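Local structure of 5-formaminoimidazole-4-carboxamide-1-(beta)-D-ribofuranosyl 5'-monophosphate synthetase (Methanocaldococcus jannaschii, 2R7L) at residues Ser126-Leu131 with Val308-Ala313; Leu119-Glu124 with Glu284-Gly289. The protein catalyses the ATP- and formate-dependent formylation of the purine precursor AICAR to FAICAR without folates, as a homohexameric ATP-grasp ligase. One frame throughout, in Å; residues are numbered along the deposited sequence.

Contact 1 of 2, residues Ser126-Leu131 with Val308-Ala313; sequences SLEGKL and VFEMSA. With ATP (adenosine-5'-triphosphate), chain E.
Glu128 of helix 125-135 reaches Glu310 and Met311 on strand 306-312, within this chain an outermost strand of the five-stranded antiparallel sheet in this ATP-grasp enzyme; the axes of 126-131 and 310-312 lie 9.5 Å apart at 98°. Phe309 and Glu310 both face Gln297 of the adjacent strand, forming a classic beta bulge. Glu128 and Glu310 make a close approach of two carboxylates, not a hydrogen bond: their planes stand 89° apart, with Glu128 OE1 2.8 Å from Glu310 OE2. Glu310 OE2 accepts the backbone N-H of Met311 at 3.0 Å from N, on its anti side, which ties the carboxylate back to its own strand. Glu310 and Gln297 are predicted magnesium ligands, and Glu310 CG lies 3.5 Å from ATP O1A. With an alanine here the carboxylate is gone, and the Met311 N-H would probably lose its partner and the predicted magnesium site one of its ligands. The Phe309 ring lies against the nucleotide, its CE1 3.7 Å from ATP C3'. The apolar contact lies on the helix side of the strand. Glu128 and Met311 run past each other in opposite directions, CG to CG at 3.3 Å. Met311 CG sits between its backbone N and carbonyl carbon (chi1 71°), and an extended chi2 carries SD on to 4.1 Å from Leu131 CD2.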
ATOM      1  N   SER A 126     -25.817 -37.747   8.711  1.00 55.05           N
ATOM      2  CA  SER A 126     -27.274 -37.639   8.604  1.00 50.55           C
ATOM      3  C   SER A 126     -27.779 -36.201   8.735  1.00 48.36           C
ATOM      4  O   SER A 126     -28.659 -35.770   7.981  1.00 51.06           O
ATOM      5  CB  SER A 126     -27.947 -38.528   9.653  1.00 57.13           C
ATOM      6  OG  SER A 126     -27.143 -38.635  10.818  1.00 59.19           O
ATOM      7  N   LEU A 127     -27.223 -35.463   9.694  1.00 48.04           N
ATOM      8  CA  LEU A 127     -27.564 -34.047   9.879  1.00 44.52           C
ATOM      9  C   LEU A 127     -27.143 -33.214   8.670  1.00 43.87           C
ATOM     10  O   LEU A 127     -27.914 -32.399   8.150  1.00 37.51           O
ATOM     11  CB  LEU A 127     -26.901 -33.506  11.145  1.00 43.56           C
ATOM     12  CG  LEU A 127     -27.374 -34.133  12.457  1.00 40.98           C
ATOM     13  CD1 LEU A 127     -26.584 -33.577  13.621  1.00 41.72           C
ATOM     14  CD2 LEU A 127     -28.869 -33.888  12.646  1.00 36.45           C
ATOM     15  N   GLU A 128     -25.914 -33.446   8.220  1.00 47.20           N
ATOM     16  CA  GLU A 128     -25.359 -32.756   7.064  1.00 46.00           C
ATOM     17  C   GLU A 128     -26.231 -32.968   5.826  1.00 48.77           C
ATOM     18  O   GLU A 128     -26.594 -32.006   5.132  1.00 46.34           O
ATOM     19  CB  GLU A 128     -23.943 -33.271   6.806  1.00 50.28           C
ATOM     20  CG  GLU A 128     -22.979 -32.221   6.326  1.00 57.05           C
ATOM     21  CD  GLU A 128     -21.598 -32.783   6.065  1.00 61.21           C
ATOM     22  OE1 GLU A 128     -21.415 -33.453   5.026  1.00 67.37           O
ATOM     23  OE2 GLU A 128     -20.694 -32.550   6.892  1.00 65.27           O
ATOM     24  N   GLY A 129     -26.576 -34.229   5.558  1.00 47.22           N
ATOM     25  CA  GLY A 129     -27.410 -34.566   4.407  1.00 35.59           C
ATOM     26  C   GLY A 129     -28.806 -33.998   4.541  1.00 38.75           C
ATOM     27  O   GLY A 129     -29.409 -33.556   3.560  1.00 42.66           O
ATOM     28  N   LYS A 130     -29.323 -34.011   5.765  1.00 46.23           N
ATOM     29  CA  LYS A 130     -30.615 -33.401   6.067  1.00 49.06           C
ATOM     30  C   LYS A 130     -30.572 -31.923   5.699  1.00 49.15           C
ATOM     31  O   LYS A 130     -31.432 -31.424   4.969  1.00 53.82           O
ATOM     32  CB  LYS A 130     -30.937 -33.574   7.555  1.00 52.43           C
ATOM     33  CG  LYS A 130     -32.257 -32.967   8.006  1.00 52.83           C
ATOM     34  CD  LYS A 130     -32.582 -33.400   9.434  1.00 56.05           C
ATOM     35  CE  LYS A 130     -33.815 -32.690   9.974  1.00 63.02           C
ATOM     36  NZ  LYS A 130     -34.987 -32.804   9.058  1.00 65.65           N
ATOM     37  N   LEU A 131     -29.550 -31.235   6.196  1.00 48.63           N
ATOM     38  CA  LEU A 131     -29.363 -29.812   5.918  1.00 43.94           C
ATOM     39  C   LEU A 131     -29.283 -29.515   4.417  1.00 39.64           C
ATOM     40  O   LEU A 131     -30.024 -28.674   3.897  1.00 45.74           O
ATOM     41  CB  LEU A 131     -28.109 -29.306   6.638  1.00 44.34           C
ATOM     42  CG  LEU A 131     -27.688 -27.840   6.482  1.00 44.81           C
ATOM     43  CD1 LEU A 131     -28.865 -26.875   6.642  1.00 43.88           C
ATOM     44  CD2 LEU A 131     -26.596 -27.533   7.487  1.00 43.92           C
ATOM     45  N   VAL A 308     -22.541 -31.124  -4.182  1.00 22.89           N
ATOM     46  CA  VAL A 308     -21.755 -31.030  -2.960  1.00 34.63           C
ATOM     47  C   VAL A 308     -21.701 -32.344  -2.188  1.00 37.11           C
ATOM     48  O   VAL A 308     -22.720 -32.883  -1.754  1.00 38.92           O
ATOM     49  CB  VAL A 308     -22.141 -29.792  -2.076  1.00 34.70           C
ATOM     50  CG1 VAL A 308     -23.378 -29.122  -2.602  1.00 33.81           C
ATOM     51  CG2 VAL A 308     -22.310 -30.181  -0.620  1.00 29.90           C
ATOM     52  N   PHE A 309     -20.486 -32.858  -2.040  1.00 33.27           N
ATOM     53  CA  PHE A 309     -20.269 -34.145  -1.421  1.00 35.11           C
ATOM     54  C   PHE A 309     -19.860 -33.978   0.030  1.00 43.02           C
ATOM     55  O   PHE A 309     -19.816 -34.947   0.789  1.00 37.42           O
ATOM     56  CB  PHE A 309     -19.199 -34.920  -2.190  1.00 36.62           C
ATOM     57  CG  PHE A 309     -17.844 -34.256  -2.201  1.00 33.25           C
ATOM     58  CD1 PHE A 309     -16.960 -34.442  -1.149  1.00 28.29           C
ATOM     59  CD2 PHE A 309     -17.446 -33.473  -3.279  1.00 31.19           C
ATOM     60  CE1 PHE A 309     -15.701 -33.849  -1.156  1.00 29.30           C
ATOM     61  CE2 PHE A 309     -16.185 -32.876  -3.299  1.00 26.59           C
ATOM     62  CZ  PHE A 309     -15.313 -33.066  -2.235  1.00 29.67           C
ATOM     63  N   GLU A 310     -19.545 -32.744   0.410  1.00 41.00           N
ATOM     64  CA  GLU A 310     -19.190 -32.438   1.791  1.00 37.60           C
ATOM     65  C   GLU A 310     -19.392 -30.959   2.108  1.00 35.32           C
ATOM     66  O   GLU A 310     -19.611 -30.143   1.211  1.00 32.46           O
ATOM     67  CB  GLU A 310     -17.752 -32.858   2.096  1.00 36.89           C
ATOM     68  CG  GLU A 310     -17.627 -34.224   2.753  1.00 49.19           C
ATOM     69  CD  GLU A 310     -18.296 -34.294   4.121  1.00 53.37           C
ATOM     70  OE1 GLU A 310     -18.519 -35.418   4.618  1.00 59.95           O
ATOM     71  OE2 GLU A 310     -18.595 -33.231   4.707  1.00 58.38           O
ATOM     72  N   MET A 311     -19.325 -30.630   3.394  1.00 34.88           N
ATOM     73  CA  MET A 311     -19.430 -29.253   3.849  1.00 36.26           C
ATOM     74  C   MET A 311     -18.832 -29.096   5.238  1.00 38.50           C
ATOM     75  O   MET A 311     -18.650 -30.078   5.963  1.00 35.92           O
ATOM     76  CB  MET A 311     -20.886 -28.805   3.875  1.00 39.79           C
ATOM     77  CG  MET A 311     -21.694 -29.460   4.974  1.00 42.39           C
ATOM     78  SD  MET A 311     -23.123 -28.472   5.455  1.00 53.25           S
ATOM     79  CE  MET A 311     -22.370 -27.361   6.644  1.00 42.62           C
ATOM     80  N   SER A 312     -18.519 -27.852   5.598  1.00 35.15           N
ATOM     81  CA  SER A 312     -18.059 -27.521   6.943  1.00 36.97           C
ATOM     82  C   SER A 312     -18.889 -26.357   7.471  1.00 41.03           C
ATOM     83  O   SER A 312     -19.421 -25.561   6.692  1.00 37.65           O
ATOM     84  CB  SER A 312     -16.585 -27.147   6.933  1.00 40.04           C
ATOM     85  OG  SER A 312     -15.818 -28.153   6.295  1.00 53.41           O
ATOM     86  N   ALA A 313     -19.010 -26.267   8.791  1.00 43.24           N
ATOM     87  CA  ALA A 313     -19.827 -25.228   9.408  1.00 47.70           C
ATOM     88  C   ALA A 313     -18.924 -24.201  10.076  1.00 51.69           C
ATOM     89  O   ALA A 313     -19.389 -23.222  10.661  1.00 53.71           O
ATOM     90  CB  ALA A 313     -20.793 -25.836  10.410  1.00 49.56           C
TER
HETATM   91  PG  ATP E 400     -11.185 -33.758   3.875  1.00 56.33           P
HETATM   92  O1G ATP E 400     -11.384 -33.035   5.189  1.00 53.25           O
HETATM   93  O2G ATP E 400     -11.616 -32.968   2.656  1.00 46.99           O
HETATM   94  O3G ATP E 400      -9.826 -34.404   3.742  1.00 56.65           O
HETATM   95  PB  ATP E 400     -13.815 -34.859   3.825  1.00 47.22           P
HETATM   96  O1B ATP E 400     -14.182 -33.397   3.872  1.00 49.54           O
HETATM   97  O2B ATP E 400     -14.464 -35.797   4.819  1.00 50.83           O
HETATM   98  O3B ATP E 400     -12.209 -35.016   3.962  1.00 49.13           O
HETATM   99  PA  ATP E 400     -14.422 -36.887   1.875  1.00 40.04           P
HETATM  100  O1A ATP E 400     -15.908 -37.071   1.716  1.00 36.87           O
HETATM  101  O2A ATP E 400     -13.588 -37.813   2.718  1.00 40.82           O
HETATM  102  O3A ATP E 400     -14.149 -35.351   2.322  1.00 46.35           O
HETATM  103  O5' ATP E 400     -13.799 -36.888   0.399  1.00 38.31           O
HETATM  104  C5' ATP E 400     -12.409 -37.110   0.228  1.00 38.81           C
HETATM  105  C4' ATP E 400     -12.110 -37.040  -1.260  1.00 39.60           C
HETATM  106  O4' ATP E 400     -12.734 -38.130  -1.947  1.00 36.02           O
HETATM  107  C3' ATP E 400     -12.662 -35.784  -1.912  1.00 39.04           C
HETATM  108  O3' ATP E 400     -11.754 -34.682  -1.810  1.00 46.13           O
HETATM  109  C2' ATP E 400     -12.880 -36.222  -3.347  1.00 39.09           C
HETATM  110  O2' ATP E 400     -11.673 -36.086  -4.097  1.00 36.32           O
HETATM  111  C1' ATP E 400     -13.214 -37.704  -3.227  1.00 31.08           C
HETATM  112  N9  ATP E 400     -14.683 -37.835  -3.233  1.00 32.87           N
HETATM  113  C8  ATP E 400     -15.468 -37.745  -2.142  1.00 29.06           C
HETATM  114  N7  ATP E 400     -16.774 -37.894  -2.474  1.00 31.25           N
HETATM  115  C5  ATP E 400     -16.834 -38.102  -3.803  1.00 31.49           C
HETATM  116  C6  ATP E 400     -17.907 -38.348  -4.791  1.00 30.22           C
HETATM  117  N6  ATP E 400     -19.209 -38.398  -4.419  1.00 30.68           N
HETATM  118  N1  ATP E 400     -17.538 -38.500  -6.078  1.00 33.53           N
HETATM  119  C2  ATP E 400     -16.244 -38.445  -6.464  1.00 30.45           C
HETATM  120  N3  ATP E 400     -15.222 -38.236  -5.618  1.00 28.55           N
HETATM  121  C4  ATP E 400     -15.451 -38.048  -4.301  1.00 29.35           C

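Contact 2 of 2, residues Leu119-Glu124 with Glu284-Gly289; sequences LRWESE and ELVPPG
Trp121 and Val286 mark the nearest backbone approach, their CA atoms 8.6 Å apart, and the contact is made mainly by side chains. Residues 119-121 have helical backbone angles without the regular bonds, in the loop that leads to Glu124, the N-cap of helix 125-135. Within this turn Arg120 O accepts both the backbone N and the hydroxyl of Ser123, from the same face of its carbonyl plane, with Ser123 OG at 2.7 Å. Across the contact, helix 268-285 ends and Val286 is the first residue to leave helical angles. The indole of Trp121 meets both residues at this helix end. Val286 CG2 sits over one face of the indole, 3.7 Å from the centroid of the five-membered ring and only 13° off its normal, a CH-pi contact; its nearest ring atom is Trp121 CE2 at 3.6 Å. Leu285 crosses the tryptophan side chain at about a right angle and meets the six-membered ring obliquely, CD1 3.8 Å from Trp121 CZ3. Trp121 CG is anti to the carbonyl carbon (chi1 -75°), which carries the indole toward the helix end. Leu127 and Leu131 of helix 125-135 also touch the indole. The contact is thus apolar in character, resting on dispersion and CH-pi attraction, with a valine methyl over the indole face and no polar bond between the two segments.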
ATOM      1  N   LEU A 119     -21.853 -27.086  14.992  1.00 35.47           N
ATOM      2  CA  LEU A 119     -20.650 -27.865  14.764  1.00 41.00           C
ATOM      3  C   LEU A 119     -20.977 -29.358  14.761  1.00 47.33           C
ATOM      4  O   LEU A 119     -20.212 -30.175  14.244  1.00 41.53           O
ATOM      5  CB  LEU A 119     -19.589 -27.550  15.826  1.00 39.52           C
ATOM      6  CG  LEU A 119     -19.045 -26.112  15.874  1.00 44.65           C
ATOM      7  CD1 LEU A 119     -17.953 -25.988  16.924  1.00 36.22           C
ATOM      8  CD2 LEU A 119     -18.531 -25.661  14.515  1.00 35.32           C
ATOM      9  N   ARG A 120     -22.118 -29.701  15.343  1.00 46.52           N
ATOM     10  CA  ARG A 120     -22.542 -31.087  15.433  1.00 49.44           C
ATOM     11  C   ARG A 120     -23.172 -31.523  14.117  1.00 49.01           C
ATOM     12  O   ARG A 120     -23.092 -32.686  13.733  1.00 51.01           O
ATOM     13  CB  ARG A 120     -23.527 -31.268  16.587  1.00 48.36           C
ATOM     14  CG  ARG A 120     -23.460 -32.641  17.206  1.00 51.09           C
ATOM     15  CD  ARG A 120     -24.388 -32.770  18.386  1.00 49.88           C
ATOM     16  NE  ARG A 120     -23.720 -32.650  19.683  1.00 47.49           N
ATOM     17  CZ  ARG A 120     -22.664 -33.363  20.062  1.00 38.21           C
ATOM     18  NH1 ARG A 120     -22.153 -33.190  21.272  1.00 46.35           N
ATOM     19  NH2 ARG A 120     -22.105 -34.237  19.235  1.00 38.88           N
ATOM     20  N   TRP A 121     -23.783 -30.577  13.418  1.00 45.91           N
ATOM     21  CA  TRP A 121     -24.374 -30.853  12.119  1.00 48.69           C
ATOM     22  C   TRP A 121     -23.337 -31.052  11.011  1.00 53.94           C
ATOM     23  O   TRP A 121     -23.684 -31.430   9.892  1.00 54.10           O
ATOM     24  CB  TRP A 121     -25.354 -29.746  11.748  1.00 45.18           C
ATOM     25  CG  TRP A 121     -26.636 -29.825  12.514  1.00 48.01           C
ATOM     26  CD1 TRP A 121     -26.791 -29.753  13.872  1.00 47.68           C
ATOM     27  CD2 TRP A 121     -27.948 -30.002  11.970  1.00 44.55           C
ATOM     28  NE1 TRP A 121     -28.121 -29.870  14.201  1.00 47.58           N
ATOM     29  CE2 TRP A 121     -28.850 -30.025  13.052  1.00 45.64           C
ATOM     30  CE3 TRP A 121     -28.446 -30.143  10.669  1.00 45.52           C
ATOM     31  CZ2 TRP A 121     -30.223 -30.182  12.873  1.00 48.00           C
ATOM     32  CZ3 TRP A 121     -29.810 -30.295  10.491  1.00 47.55           C
ATOM     33  CH2 TRP A 121     -30.682 -30.315  11.587  1.00 48.56           C
ATOM     34  N   GLU A 122     -22.068 -30.800  11.323  1.00 53.16           N
ATOM     35  CA  GLU A 122     -20.995 -31.007  10.350  1.00 55.86           C
ATOM     36  C   GLU A 122     -20.278 -32.315  10.640  1.00 50.07           C
ATOM     37  O   GLU A 122     -19.530 -32.823   9.813  1.00 53.28           O
ATOM     38  CB  GLU A 122     -19.989 -29.845  10.368  1.00 52.30           C
ATOM     39  CG  GLU A 122     -19.057 -29.847  11.582  1.00 53.53           C
ATOM     40  CD  GLU A 122     -17.861 -28.913  11.437  1.00 54.16           C
ATOM     41  OE1 GLU A 122     -17.027 -28.879  12.370  1.00 54.19           O
ATOM     42  OE2 GLU A 122     -17.749 -28.219  10.400  1.00 43.80           O
ATOM     43  N   SER A 123     -20.512 -32.855  11.829  1.00 54.74           N
ATOM     44  CA  SER A 123     -19.837 -34.069  12.260  1.00 59.24           C
ATOM     45  C   SER A 123     -20.639 -35.305  11.883  1.00 59.05           C
ATOM     46  O   SER A 123     -20.074 -36.371  11.658  1.00 57.09           O
ATOM     47  CB  SER A 123     -19.627 -34.046  13.773  1.00 64.90           C
ATOM     48  OG  SER A 123     -20.876 -34.007  14.446  1.00 66.13           O
ATOM     49  N   GLU A 124     -21.958 -35.154  11.819  1.00 55.39           N
ATOM     50  CA  GLU A 124     -22.846 -36.279  11.574  1.00 57.50           C
ATOM     51  C   GLU A 124     -23.400 -36.259  10.160  1.00 55.34           C
ATOM     52  O   GLU A 124     -24.065 -35.306   9.750  1.00 52.15           O
ATOM     53  CB  GLU A 124     -23.981 -36.296  12.602  1.00 63.17           C
ATOM     54  CG  GLU A 124     -23.495 -36.512  14.031  1.00 69.54           C
ATOM     55  CD  GLU A 124     -24.551 -36.192  15.071  1.00 78.00           C
ATOM     56  OE1 GLU A 124     -24.207 -36.138  16.274  1.00 80.61           O
ATOM     57  OE2 GLU A 124     -25.724 -35.991  14.687  1.00 78.79           O
ATOM     58  N   GLU A 284     -33.390 -21.917  10.154  1.00 60.18           N
ATOM     59  CA  GLU A 284     -34.554 -22.664  10.633  1.00 56.70           C
ATOM     60  C   GLU A 284     -34.165 -23.878  11.470  1.00 53.64           C
ATOM     61  O   GLU A 284     -34.734 -24.109  12.533  1.00 55.65           O
ATOM     62  CB  GLU A 284     -35.416 -23.123   9.458  1.00 56.68           C
ATOM     63  CG  GLU A 284     -35.945 -22.007   8.581  1.00 60.03           C
ATOM     64  CD  GLU A 284     -36.621 -22.540   7.336  1.00 65.03           C
ATOM     65  OE1 GLU A 284     -36.695 -23.778   7.197  1.00 70.46           O
ATOM     66  OE2 GLU A 284     -37.075 -21.733   6.495  1.00 66.21           O
ATOM     67  N   LEU A 285     -33.190 -24.648  10.990  1.00 52.61           N
ATOM     68  CA  LEU A 285     -32.844 -25.920  11.621  1.00 48.87           C
ATOM     69  C   LEU A 285     -31.919 -25.805  12.827  1.00 50.44           C
ATOM     70  O   LEU A 285     -32.009 -26.615  13.756  1.00 51.14           O
ATOM     71  CB  LEU A 285     -32.247 -26.895  10.597  1.00 51.30           C
ATOM     72  CG  LEU A 285     -33.020 -27.164   9.300  1.00 50.42           C
ATOM     73  CD1 LEU A 285     -32.336 -28.276   8.504  1.00 51.12           C
ATOM     74  CD2 LEU A 285     -34.482 -27.511   9.569  1.00 51.41           C
ATOM     75  N   VAL A 286     -31.017 -24.824  12.820  1.00 44.90           N
ATOM     76  CA  VAL A 286     -30.100 -24.654  13.953  1.00 43.14           C
ATOM     77  C   VAL A 286     -29.823 -23.179  14.274  1.00 51.88           C
ATOM     78  O   VAL A 286     -28.746 -22.674  13.960  1.00 49.45           O
ATOM     79  CB  VAL A 286     -28.734 -25.345  13.703  1.00 41.89           C
ATOM     80  CG1 VAL A 286     -28.173 -25.893  15.006  1.00 37.52           C
ATOM     81  CG2 VAL A 286     -28.855 -26.443  12.659  1.00 40.30           C
ATOM     82  N   PRO A 287     -30.783 -22.494  14.925  1.00 54.66           N
ATOM     83  CA  PRO A 287     -30.660 -21.052  15.173  1.00 50.94           C
ATOM     84  C   PRO A 287     -29.408 -20.683  15.976  1.00 48.07           C
ATOM     85  O   PRO A 287     -29.046 -21.396  16.922  1.00 45.32           O
ATOM     86  CB  PRO A 287     -31.930 -20.723  15.966  1.00 55.09           C
ATOM     87  CG  PRO A 287     -32.893 -21.820  15.611  1.00 52.25           C
ATOM     88  CD  PRO A 287     -32.037 -23.039  15.475  1.00 51.20           C
ATOM     89  N   PRO A 288     -28.747 -19.567  15.608  1.00 45.33           N
ATOM     90  CA  PRO A 288     -29.094 -18.638  14.527  1.00 47.04           C
ATOM     91  C   PRO A 288     -28.632 -19.050  13.129  1.00 48.89           C
ATOM     92  O   PRO A 288     -28.765 -18.269  12.186  1.00 50.81           O
ATOM     93  CB  PRO A 288     -28.369 -17.359  14.937  1.00 49.46           C
ATOM     94  CG  PRO A 288     -27.166 -17.842  15.664  1.00 43.97           C
ATOM     95  CD  PRO A 288     -27.549 -19.127  16.344  1.00 45.89           C
ATOM     96  N   GLY A 289     -28.099 -20.259  12.991  1.00 46.52           N
ATOM     97  CA  GLY A 289     -27.679 -20.747  11.682  1.00 42.01           C
ATOM     98  C   GLY A 289     -26.173 -20.718  11.518  1.00 43.89           C
ATOM     99  O   GLY A 289     -25.429 -20.958  12.473  1.00 37.08           O
TER

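In the fold
The centres of contacts 1 and 2 lie about 10 Å apart, on the same side of the chain's centre and both in the ATP-grasp part of the chain. In sequence the order is 119-124, 126-131, 284-289, 308-313, so the contacts interleave: a loop and the helix it enters meet the end of helix 268-285 and then strand 306-312. They also touch directly, Ala313 N probably bonding to Glu122 OE2 at 2.8 Å. Helix 268-285 is shared more widely, since Leu131 of contact 1 packs on its Leu278 and Ala282. Loop 119-124 and helix 125-135 together join the C-terminal end of helix 268-285 to the strand carrying the ATP-site residues Phe309 and Glu310.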